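Local coordinates for tail protein, 43 kDa (Neisseria meningitidis MC58, PDB 3D37) that is of unknown function but probably serves as a baseplate component of a phage-like tail, at residues P185-W191 against L299-D305; E201-W207 against G277-T283; F314-R320 against T331-E337. All blocks are in the same frame, centred on the assembly; numbering follows the deposited sequence.

Contact 1: residues P185-W191 against L299-D305; sequences PVATLCW and LRVHVID
A parallel strand pair joins Thr188 to His302, Leu189 to Val303 and Cys190 to Ile304, with an angle of 23° between the strand directions. The hydrogen bonds pass alternately to either neighbour of a residue, as parallel strands require: Leu189 N reaches His302 O at 2.8 Å, and Leu189 O accepts from Ile304 N at 2.8 Å.

On the face of Thr188, His302 and Ile304, Thr188 OG1 comes in at the edge of the imidazole, 3.1 Å from His302 ND1, in a hydrogen bond whose donor is undecided. With CG anti to the backbone N (chi1 179°), the His302 ring lies alongside Thr188, while Asp311 takes NE2, so two bonds fix the ring's rotation. Cys190, on this face too, is tied to Cys198 by a disulfide.

Strand 300-305 falls in a sequence family of the phage-barrel clan. The reverse face, carrying Leu189, Val301 and Val303, is buried: Leu189 CD1 meets Val301 CG1 at 3.7 Å, crossing it obliquely, with Leu333 on Leu189 and Leu335 on Val301. Further along, Trp191 CD1 lies 3.5 Å from Asp305 OD1, the indole and carboxylate planes 35° apart. Lys80 of the second subunit forms a salt bridge with Asp305 and a cation-pi contact with Trp191.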
# COMPACT_ATOMS: atom_id res chain seq x y z
N PRO A 185 -5.42 -19.07 38.48
CA PRO A 185 -5.15 -18.24 37.29
C PRO A 185 -4.50 -16.92 37.71
O PRO A 185 -4.84 -16.41 38.76
CB PRO A 185 -6.54 -18.01 36.69
CG PRO A 185 -7.38 -19.15 37.23
CD PRO A 185 -6.84 -19.47 38.57
N VAL A 186 -3.62 -16.35 36.89
CA VAL A 186 -2.85 -15.19 37.32
C VAL A 186 -3.52 -13.92 36.96
O VAL A 186 -3.11 -12.86 37.43
CB VAL A 186 -1.42 -15.13 36.74
CG1 VAL A 186 -0.63 -16.28 37.31
CG2 VAL A 186 -1.48 -15.08 35.22
N ALA A 187 -4.53 -14.01 36.10
CA ALA A 187 -5.17 -12.87 35.50
C ALA A 187 -6.52 -13.30 34.94
O ALA A 187 -6.72 -14.48 34.63
CB ALA A 187 -4.29 -12.29 34.39
N THR A 188 -7.43 -12.33 34.87
CA THR A 188 -8.67 -12.41 34.16
C THR A 188 -8.65 -11.37 33.05
O THR A 188 -8.52 -10.15 33.28
CB THR A 188 -9.86 -12.15 35.04
OG1 THR A 188 -9.94 -13.21 36.01
CG2 THR A 188 -11.14 -12.12 34.22
N LEU A 189 -8.74 -11.86 31.82
CA LEU A 189 -8.79 -11.00 30.66
C LEU A 189 -10.19 -11.04 30.09
O LEU A 189 -10.84 -12.08 30.09
CB LEU A 189 -7.80 -11.45 29.64
CG LEU A 189 -6.33 -11.47 30.05
CD1 LEU A 189 -5.54 -12.08 28.92
CD2 LEU A 189 -5.79 -10.09 30.41
N CYS A 190 -10.68 -9.91 29.61
CA CYS A 190 -12.02 -9.86 29.06
C CYS A 190 -12.08 -9.00 27.81
O CYS A 190 -11.24 -8.12 27.57
CB CYS A 190 -13.07 -9.43 30.12
SG CYS A 190 -13.00 -7.71 30.75
N TRP A 191 -13.06 -9.34 26.98
CA TRP A 191 -13.32 -8.68 25.71
C TRP A 191 -14.62 -7.94 25.83
O TRP A 191 -15.63 -8.51 26.24
CB TRP A 191 -13.48 -9.68 24.57
CG TRP A 191 -14.02 -9.03 23.38
CD1 TRP A 191 -15.34 -8.86 23.06
CD2 TRP A 191 -13.27 -8.37 22.36
NE1 TRP A 191 -15.45 -8.14 21.90
CE2 TRP A 191 -14.20 -7.83 21.44
CE3 TRP A 191 -11.92 -8.16 22.15
CZ2 TRP A 191 -13.79 -7.13 20.31
CZ3 TRP A 191 -11.51 -7.48 21.02
CH2 TRP A 191 -12.44 -6.97 20.12
N LEU A 299 1.49 -20.29 32.91
CA LEU A 299 0.39 -19.56 33.56
C LEU A 299 -1.00 -20.00 33.06
O LEU A 299 -1.16 -20.49 31.94
CB LEU A 299 0.55 -18.05 33.35
CG LEU A 299 1.86 -17.46 33.83
CD1 LEU A 299 1.94 -16.03 33.49
CD2 LEU A 299 1.99 -17.72 35.40
N ARG A 300 -1.99 -19.86 33.94
CA ARG A 300 -3.39 -20.09 33.58
C ARG A 300 -4.08 -18.75 33.61
O ARG A 300 -3.73 -17.90 34.43
CB ARG A 300 -4.03 -21.12 34.49
CG ARG A 300 -3.42 -22.49 34.27
CD ARG A 300 -3.72 -23.44 35.35
NE ARG A 300 -5.11 -23.90 35.41
CZ ARG A 300 -5.97 -23.60 36.37
NH1 ARG A 300 -5.63 -22.80 37.38
NH2 ARG A 300 -7.20 -24.09 36.31
N VAL A 301 -4.98 -18.53 32.65
CA VAL A 301 -5.61 -17.26 32.41
C VAL A 301 -7.13 -17.47 32.31
O VAL A 301 -7.63 -18.32 31.54
CB VAL A 301 -5.06 -16.55 31.10
CG1 VAL A 301 -5.67 -15.17 30.98
CG2 VAL A 301 -3.53 -16.46 31.11
N HIS A 302 -7.86 -16.75 33.16
CA HIS A 302 -9.30 -16.74 33.09
C HIS A 302 -9.72 -15.77 32.00
O HIS A 302 -9.31 -14.59 31.99
CB HIS A 302 -9.88 -16.35 34.46
CG HIS A 302 -11.37 -16.29 34.50
ND1 HIS A 302 -12.06 -15.42 35.31
CD2 HIS A 302 -12.31 -17.01 33.84
CE1 HIS A 302 -13.35 -15.62 35.17
NE2 HIS A 302 -13.53 -16.58 34.28
N VAL A 303 -10.49 -16.25 31.03
CA VAL A 303 -10.95 -15.40 29.91
C VAL A 303 -12.46 -15.25 29.91
O VAL A 303 -13.18 -16.25 30.01
CB VAL A 303 -10.48 -15.96 28.52
CG1 VAL A 303 -11.00 -15.09 27.34
CG2 VAL A 303 -8.95 -16.08 28.48
N ILE A 304 -12.92 -14.00 29.79
CA ILE A 304 -14.35 -13.69 29.63
C ILE A 304 -14.64 -12.93 28.33
O ILE A 304 -14.06 -11.88 28.03
CB ILE A 304 -14.97 -12.95 30.86
CG1 ILE A 304 -14.68 -13.73 32.14
CG2 ILE A 304 -16.53 -12.76 30.70
CD1 ILE A 304 -14.87 -12.86 33.40
N ASP A 305 -15.53 -13.50 27.54
CA ASP A 305 -16.06 -12.81 26.37
C ASP A 305 -17.57 -13.03 26.39
O ASP A 305 -18.04 -14.07 25.96
CB ASP A 305 -15.44 -13.37 25.10
CG ASP A 305 -15.86 -12.64 23.86
OD1 ASP A 305 -16.89 -11.92 23.89
OD2 ASP A 305 -15.11 -12.72 22.85

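Contact 2: residues E201-W207 against G277-T283; sequences ERMDIEW and GFTLTIT
Water 1 is held between the strands by three groups: Thr281 OG1 at 2.6 Å, Asp204 O at 3.0 Å and Glu206 OE2 at 3.0 Å. It thus links a backbone carbonyl and a carboxylate of strand 202-207 to a hydroxyl of the facing strand. The Thr281 hydroxyl reaches it because OG1 is anti to the carbonyl carbon. Thr279 OG1 binds water 2 and also Lys336.

On the same face, Arg202 reaches forward along its own strand to Asp204. Arg202 NH2 meets the syn lone pair of Asp204 OD1 at 3.0 Å, in a salt bridge whose oxygen lies out of the guanidinium plane, and a weak bond from NE to OD2 supports it. The aliphatic part of Arg202 runs beside Thr283.

The backbone is an antiparallel ladder at 170°, with hydrogen-bonded pairs Arg202-Thr283, Asp204-Thr281 and Glu206-Thr279. Its beginning is a classic beta bulge: Glu201 and Arg202 both face Thr283, whose O accepts from Glu201 N and, weakly, from Arg202 N. The other edge of strand 202-207 pairs antiparallel with a strand of the second subunit, so the sheet runs on across the interface.

The reverse face is apolar. Met203, with CG anti to the backbone N (chi1 -174°) and a bend at its thioether, brings CE to within 3.6 Å of Ile282 CD1, while its CG touches Leu280 CD1. Leu280 CD1 also meets Ile205 CG1 at 3.7 Å. Phe278 points its edge at the face of Trp207 in a T-shaped pair, five-membered ring to phenyl, with centroids 5.3 Å apart and planes at 66°. Ile205 CG2 packs against both rings, 3.5 Å from Phe278 CE1 and over one face of the indole, toward its rim.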
# COMPACT_ATOMS: atom_id res chain seq x y z
N GLU A 201 -7.21 -6.73 23.07
CA GLU A 201 -7.15 -5.98 21.82
C GLU A 201 -7.56 -6.79 20.57
O GLU A 201 -8.14 -6.27 19.62
CB GLU A 201 -5.75 -5.46 21.59
CG GLU A 201 -5.31 -4.46 22.63
CD GLU A 201 -3.90 -3.96 22.32
OE1 GLU A 201 -3.24 -4.56 21.44
OE2 GLU A 201 -3.46 -2.97 22.95
N ARG A 202 -7.32 -8.10 20.63
CA ARG A 202 -7.56 -8.96 19.54
C ARG A 202 -7.73 -10.40 20.10
O ARG A 202 -7.02 -10.85 21.04
CB ARG A 202 -6.41 -8.67 18.57
CG ARG A 202 -6.05 -9.68 17.70
CD ARG A 202 -5.45 -9.18 16.37
NE ARG A 202 -6.10 -10.09 15.46
CZ ARG A 202 -6.97 -9.77 14.52
NH1 ARG A 202 -7.21 -8.50 14.23
NH2 ARG A 202 -7.58 -10.76 13.85
N MET A 203 -8.77 -11.07 19.61
CA MET A 203 -9.09 -12.45 20.00
C MET A 203 -9.24 -13.28 18.71
O MET A 203 -10.02 -12.89 17.82
CB MET A 203 -10.37 -12.46 20.82
CG MET A 203 -10.72 -13.84 21.39
SD MET A 203 -11.84 -13.69 22.82
CE MET A 203 -10.74 -13.09 24.04
N ASP A 204 -8.42 -14.34 18.56
CA ASP A 204 -8.51 -15.27 17.44
C ASP A 204 -8.71 -16.70 17.94
O ASP A 204 -7.94 -17.18 18.76
CB ASP A 204 -7.27 -15.18 16.54
CG ASP A 204 -7.17 -13.85 15.81
OD1 ASP A 204 -8.19 -13.18 15.50
OD2 ASP A 204 -6.03 -13.42 15.60
N ILE A 205 -9.76 -17.36 17.49
CA ILE A 205 -10.01 -18.74 17.83
C ILE A 205 -9.93 -19.62 16.56
O ILE A 205 -10.42 -19.24 15.49
CB ILE A 205 -11.38 -18.90 18.49
CG1 ILE A 205 -11.58 -17.78 19.53
CG2 ILE A 205 -11.57 -20.31 19.00
CD1 ILE A 205 -12.57 -18.09 20.58
N GLU A 206 -9.24 -20.75 16.69
CA GLU A 206 -9.11 -21.72 15.64
C GLU A 206 -9.46 -23.11 16.10
O GLU A 206 -8.94 -23.59 17.12
CB GLU A 206 -7.68 -21.81 15.16
CG GLU A 206 -7.06 -20.50 14.77
CD GLU A 206 -5.62 -20.73 14.39
OE1 GLU A 206 -5.44 -21.28 13.26
OE2 GLU A 206 -4.68 -20.46 15.22
N TRP A 207 -10.32 -23.74 15.32
CA TRP A 207 -10.69 -25.10 15.51
C TRP A 207 -10.30 -25.87 14.25
O TRP A 207 -10.56 -25.43 13.11
CB TRP A 207 -12.18 -25.26 15.64
CG TRP A 207 -12.86 -24.59 16.74
CD1 TRP A 207 -13.25 -25.15 17.94
CD2 TRP A 207 -13.36 -23.26 16.74
NE1 TRP A 207 -13.95 -24.22 18.68
CE2 TRP A 207 -14.03 -23.06 17.97
CE3 TRP A 207 -13.30 -22.21 15.83
CZ2 TRP A 207 -14.63 -21.86 18.30
CZ3 TRP A 207 -13.89 -21.01 16.16
CH2 TRP A 207 -14.55 -20.85 17.39
N GLY A 277 -6.30 -29.37 18.12
CA GLY A 277 -7.58 -29.05 17.57
C GLY A 277 -8.16 -27.72 17.96
O GLY A 277 -9.11 -27.27 17.32
N PHE A 278 -7.60 -27.05 18.99
CA PHE A 278 -8.19 -25.78 19.45
C PHE A 278 -7.08 -24.85 19.92
O PHE A 278 -6.22 -25.26 20.71
CB PHE A 278 -9.24 -26.01 20.56
CG PHE A 278 -9.74 -24.74 21.20
CD1 PHE A 278 -10.85 -24.09 20.70
CD2 PHE A 278 -9.09 -24.20 22.29
CE1 PHE A 278 -11.31 -22.97 21.26
CE2 PHE A 278 -9.54 -23.05 22.85
CZ PHE A 278 -10.65 -22.43 22.34
N THR A 279 -7.10 -23.61 19.43
CA THR A 279 -6.19 -22.56 19.92
C THR A 279 -6.98 -21.26 20.08
O THR A 279 -7.72 -20.88 19.18
CB THR A 279 -4.99 -22.28 18.95
OG1 THR A 279 -4.45 -23.54 18.53
CG2 THR A 279 -3.89 -21.42 19.65
N LEU A 280 -6.81 -20.62 21.23
CA LEU A 280 -7.29 -19.27 21.51
C LEU A 280 -6.07 -18.38 21.60
O LEU A 280 -5.23 -18.58 22.47
CB LEU A 280 -8.04 -19.27 22.83
CG LEU A 280 -8.48 -17.92 23.42
CD1 LEU A 280 -9.46 -17.19 22.55
CD2 LEU A 280 -9.03 -18.18 24.88
N THR A 281 -5.93 -17.45 20.65
CA THR A 281 -4.82 -16.47 20.63
C THR A 281 -5.33 -15.09 21.02
O THR A 281 -6.16 -14.48 20.32
CB THR A 281 -4.11 -16.45 19.23
OG1 THR A 281 -3.79 -17.79 18.85
CG2 THR A 281 -2.84 -15.69 19.28
N ILE A 282 -4.91 -14.60 22.19
CA ILE A 282 -5.30 -13.28 22.65
C ILE A 282 -4.14 -12.31 22.56
O ILE A 282 -3.02 -12.61 22.96
CB ILE A 282 -5.82 -13.37 24.10
CG1 ILE A 282 -7.16 -14.11 24.09
CG2 ILE A 282 -5.89 -11.94 24.76
CD1 ILE A 282 -7.72 -14.43 25.44
N THR A 283 -4.39 -11.12 22.03
CA THR A 283 -3.41 -10.09 22.04
C THR A 283 -3.80 -8.97 23.06
O THR A 283 -4.98 -8.54 23.07
CB THR A 283 -3.23 -9.52 20.61
OG1 THR A 283 -2.95 -10.61 19.70
CG2 THR A 283 -2.09 -8.51 20.59
O HOH W 1 -5.80 -18.98 17.64
O HOH W 2 -5.96 -25.04 16.58

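Contact 3: residues F314-R320 against T331-E337; sequences FFLMGRR and TELRLKE
Backbone bonds between Phe315 and Lys336 run both ways, Lys336 N to Phe315 O at 2.8 Å and Phe315 N to Lys336 O at 2.9 Å. Arg320 and Glu332 are paired likewise at the other end. Between them the register slips by one residue: Arg334 O accepts from Met317 N at 3.0 Å and weakly from Gly318 N, which defines a classic beta bulge. The strands run at 132° to one another, far from strict antiparallel.

Charged groups form a chain on the face of Arg320, Glu332 and Arg334. Glu332 divides its carboxylate: OE1 meets Arg320 NH1 at 3.0 Å, a salt bridge whose hydrogen bond is weak, bent to 125°, with the two planes nearly perpendicular, whereas OE2 takes Arg334 NH1 at 3.1 Å in the guanidinium plane. Arg334 bends at chi3 (-67°) and lays one face of its guanidinium over the backbone of Gly318 and Arg319, with NH2 3.6 Å from Gly318 CA. Asp28 and Asp30 bind Arg334, and Asp26 binds Arg320, probably offsetting the like charges of the two arginines.

This is a beta hairpin, strand 310-324 returning as 330-337, in the region matched by the tail protein C-terminal family, which belongs to the phage-barrel clan. Leu316, Leu333 and Leu335 pack together on a buried face: Leu316 CD1 sits 3.6 Å from Leu333 CB and also touches Leu335 CD2. Phe314 CB packs on Leu335 CB, and Lys336 O lies at the phenyl edge. At the bulge, Met317 CE lies 3.7 Å from Lys336 CG, whose ammonium reaches on to Leu275, Phe278 and Thr279.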
# COMPACT_ATOMS: atom_id res chain seq x y z
N PHE A 314 -7.98 -21.04 30.72
CA PHE A 314 -7.13 -21.58 29.69
C PHE A 314 -5.68 -21.59 30.18
O PHE A 314 -5.28 -20.81 31.07
CB PHE A 314 -7.25 -20.79 28.38
CG PHE A 314 -8.64 -20.77 27.82
CD1 PHE A 314 -9.08 -21.77 26.97
CD2 PHE A 314 -9.53 -19.77 28.18
CE1 PHE A 314 -10.39 -21.78 26.47
CE2 PHE A 314 -10.85 -19.76 27.71
CZ PHE A 314 -11.28 -20.77 26.82
N PHE A 315 -4.92 -22.50 29.58
CA PHE A 315 -3.52 -22.75 29.86
C PHE A 315 -2.62 -22.11 28.79
O PHE A 315 -2.82 -22.29 27.57
CB PHE A 315 -3.26 -24.24 29.89
CG PHE A 315 -1.85 -24.58 30.21
CD1 PHE A 315 -1.34 -24.32 31.47
CD2 PHE A 315 -1.01 -25.15 29.24
CE1 PHE A 315 -0.00 -24.62 31.78
CE2 PHE A 315 0.34 -25.46 29.54
CZ PHE A 315 0.84 -25.19 30.82
N LEU A 316 -1.69 -21.30 29.25
CA LEU A 316 -0.82 -20.56 28.37
C LEU A 316 0.38 -21.40 27.90
O LEU A 316 1.26 -21.72 28.66
CB LEU A 316 -0.37 -19.24 29.01
CG LEU A 316 0.47 -18.28 28.18
CD1 LEU A 316 -0.37 -17.72 27.00
CD2 LEU A 316 1.03 -17.12 29.09
N MET A 317 0.39 -21.71 26.63
CA MET A 317 1.33 -22.71 26.08
C MET A 317 2.46 -22.00 25.36
O MET A 317 3.52 -22.53 25.18
CB MET A 317 0.53 -23.63 25.11
CG MET A 317 1.24 -24.80 24.56
SD MET A 317 1.50 -26.24 25.68
CE MET A 317 -0.27 -26.69 25.70
N GLY A 318 2.17 -20.79 24.88
CA GLY A 318 3.09 -19.97 24.12
C GLY A 318 2.81 -18.50 24.28
O GLY A 318 1.67 -18.10 24.54
N ARG A 319 3.87 -17.69 24.22
CA ARG A 319 3.71 -16.29 24.31
C ARG A 319 4.79 -15.51 23.60
O ARG A 319 5.96 -15.87 23.62
CB ARG A 319 3.53 -15.81 25.76
CG ARG A 319 4.72 -15.72 26.58
CD ARG A 319 5.46 -14.36 26.49
NE ARG A 319 6.64 -14.62 27.27
CZ ARG A 319 7.81 -15.07 26.86
NH1 ARG A 319 8.14 -15.22 25.60
NH2 ARG A 319 8.70 -15.34 27.78
N ARG A 320 4.36 -14.41 23.00
CA ARG A 320 5.25 -13.57 22.22
C ARG A 320 5.14 -12.11 22.67
O ARG A 320 4.11 -11.49 22.52
CB ARG A 320 4.89 -13.81 20.76
CG ARG A 320 5.64 -13.12 19.63
CD ARG A 320 4.95 -13.64 18.31
NE ARG A 320 5.23 -12.73 17.25
CZ ARG A 320 4.41 -12.41 16.24
NH1 ARG A 320 3.20 -12.98 16.06
NH2 ARG A 320 4.83 -11.46 15.39
N THR A 331 1.62 -8.33 23.87
CA THR A 331 1.89 -9.70 24.08
C THR A 331 0.81 -10.51 23.35
O THR A 331 -0.41 -10.27 23.50
CB THR A 331 2.02 -10.12 25.61
OG1 THR A 331 2.81 -9.14 26.31
CG2 THR A 331 2.70 -11.55 25.75
N GLU A 332 1.27 -11.47 22.55
CA GLU A 332 0.39 -12.53 22.04
C GLU A 332 0.43 -13.69 22.96
O GLU A 332 1.52 -14.22 23.34
CB GLU A 332 0.85 -12.91 20.63
CG GLU A 332 0.24 -14.20 20.08
CD GLU A 332 0.88 -14.56 18.70
OE1 GLU A 332 0.81 -13.64 17.83
OE2 GLU A 332 1.43 -15.71 18.57
N LEU A 333 -0.76 -14.11 23.34
CA LEU A 333 -0.95 -15.19 24.30
C LEU A 333 -1.62 -16.38 23.59
O LEU A 333 -2.75 -16.26 23.12
CB LEU A 333 -1.79 -14.72 25.50
CG LEU A 333 -1.35 -13.41 26.22
CD1 LEU A 333 -2.47 -12.98 27.16
CD2 LEU A 333 -0.02 -13.62 26.95
N ARG A 334 -0.89 -17.48 23.44
CA ARG A 334 -1.40 -18.67 22.74
C ARG A 334 -1.90 -19.61 23.81
O ARG A 334 -1.15 -20.25 24.51
CB ARG A 334 -0.32 -19.32 21.86
CG ARG A 334 0.20 -18.30 20.83
CD ARG A 334 1.06 -18.97 19.74
NE ARG A 334 2.31 -19.48 20.27
CZ ARG A 334 3.45 -18.81 20.30
NH1 ARG A 334 3.53 -17.55 19.87
NH2 ARG A 334 4.51 -19.38 20.81
N LEU A 335 -3.22 -19.65 23.92
CA LEU A 335 -3.92 -20.32 24.98
C LEU A 335 -4.58 -21.63 24.51
O LEU A 335 -5.07 -21.75 23.37
CB LEU A 335 -4.94 -19.36 25.56
CG LEU A 335 -4.37 -18.18 26.35
CD1 LEU A 335 -5.37 -17.05 26.44
CD2 LEU A 335 -3.90 -18.67 27.77
N LYS A 336 -4.58 -22.61 25.40
CA LYS A 336 -5.08 -23.93 25.11
C LYS A 336 -6.08 -24.33 26.17
O LYS A 336 -6.09 -23.76 27.26
CB LYS A 336 -3.92 -24.94 25.08
CG LYS A 336 -2.87 -24.67 23.94
CD LYS A 336 -3.50 -25.11 22.61
CE LYS A 336 -2.57 -25.22 21.46
NZ LYS A 336 -3.32 -25.70 20.27
N GLU A 337 -6.94 -25.29 25.82
CA GLU A 337 -7.82 -25.93 26.76
C GLU A 337 -7.07 -26.30 28.05
O GLU A 337 -5.97 -26.90 28.03
CB GLU A 337 -8.43 -27.19 26.15
CG GLU A 337 -9.51 -27.86 26.98
CD GLU A 337 -10.15 -29.07 26.30
OE1 GLU A 337 -9.72 -29.49 25.21
OE2 GLU A 337 -11.06 -29.63 26.94

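How the contacts relate
From the N terminus, the chain lays down 185-191 and then 201-207, and leaves for a three-stranded sheet (215-220, 234-239, 249-252) and helix 259-276. It returns with 277-283 to close contact 2, and 299-305 then closes contact 1 around it, so contact 2 is nested inside contact 1. Contact 3 follows in series as a local hairpin. That hairpin joins the two long-range closures: backbone bonds connect 299-305 to 314-320, and 331-337 to 277-283. Apolar packing adds to this, with Val303 against Ile282 and Met203, and Leu189 against Leu333. Contacts 1 and 2 both touch the second subunit, whereas no other chain touches contact 3.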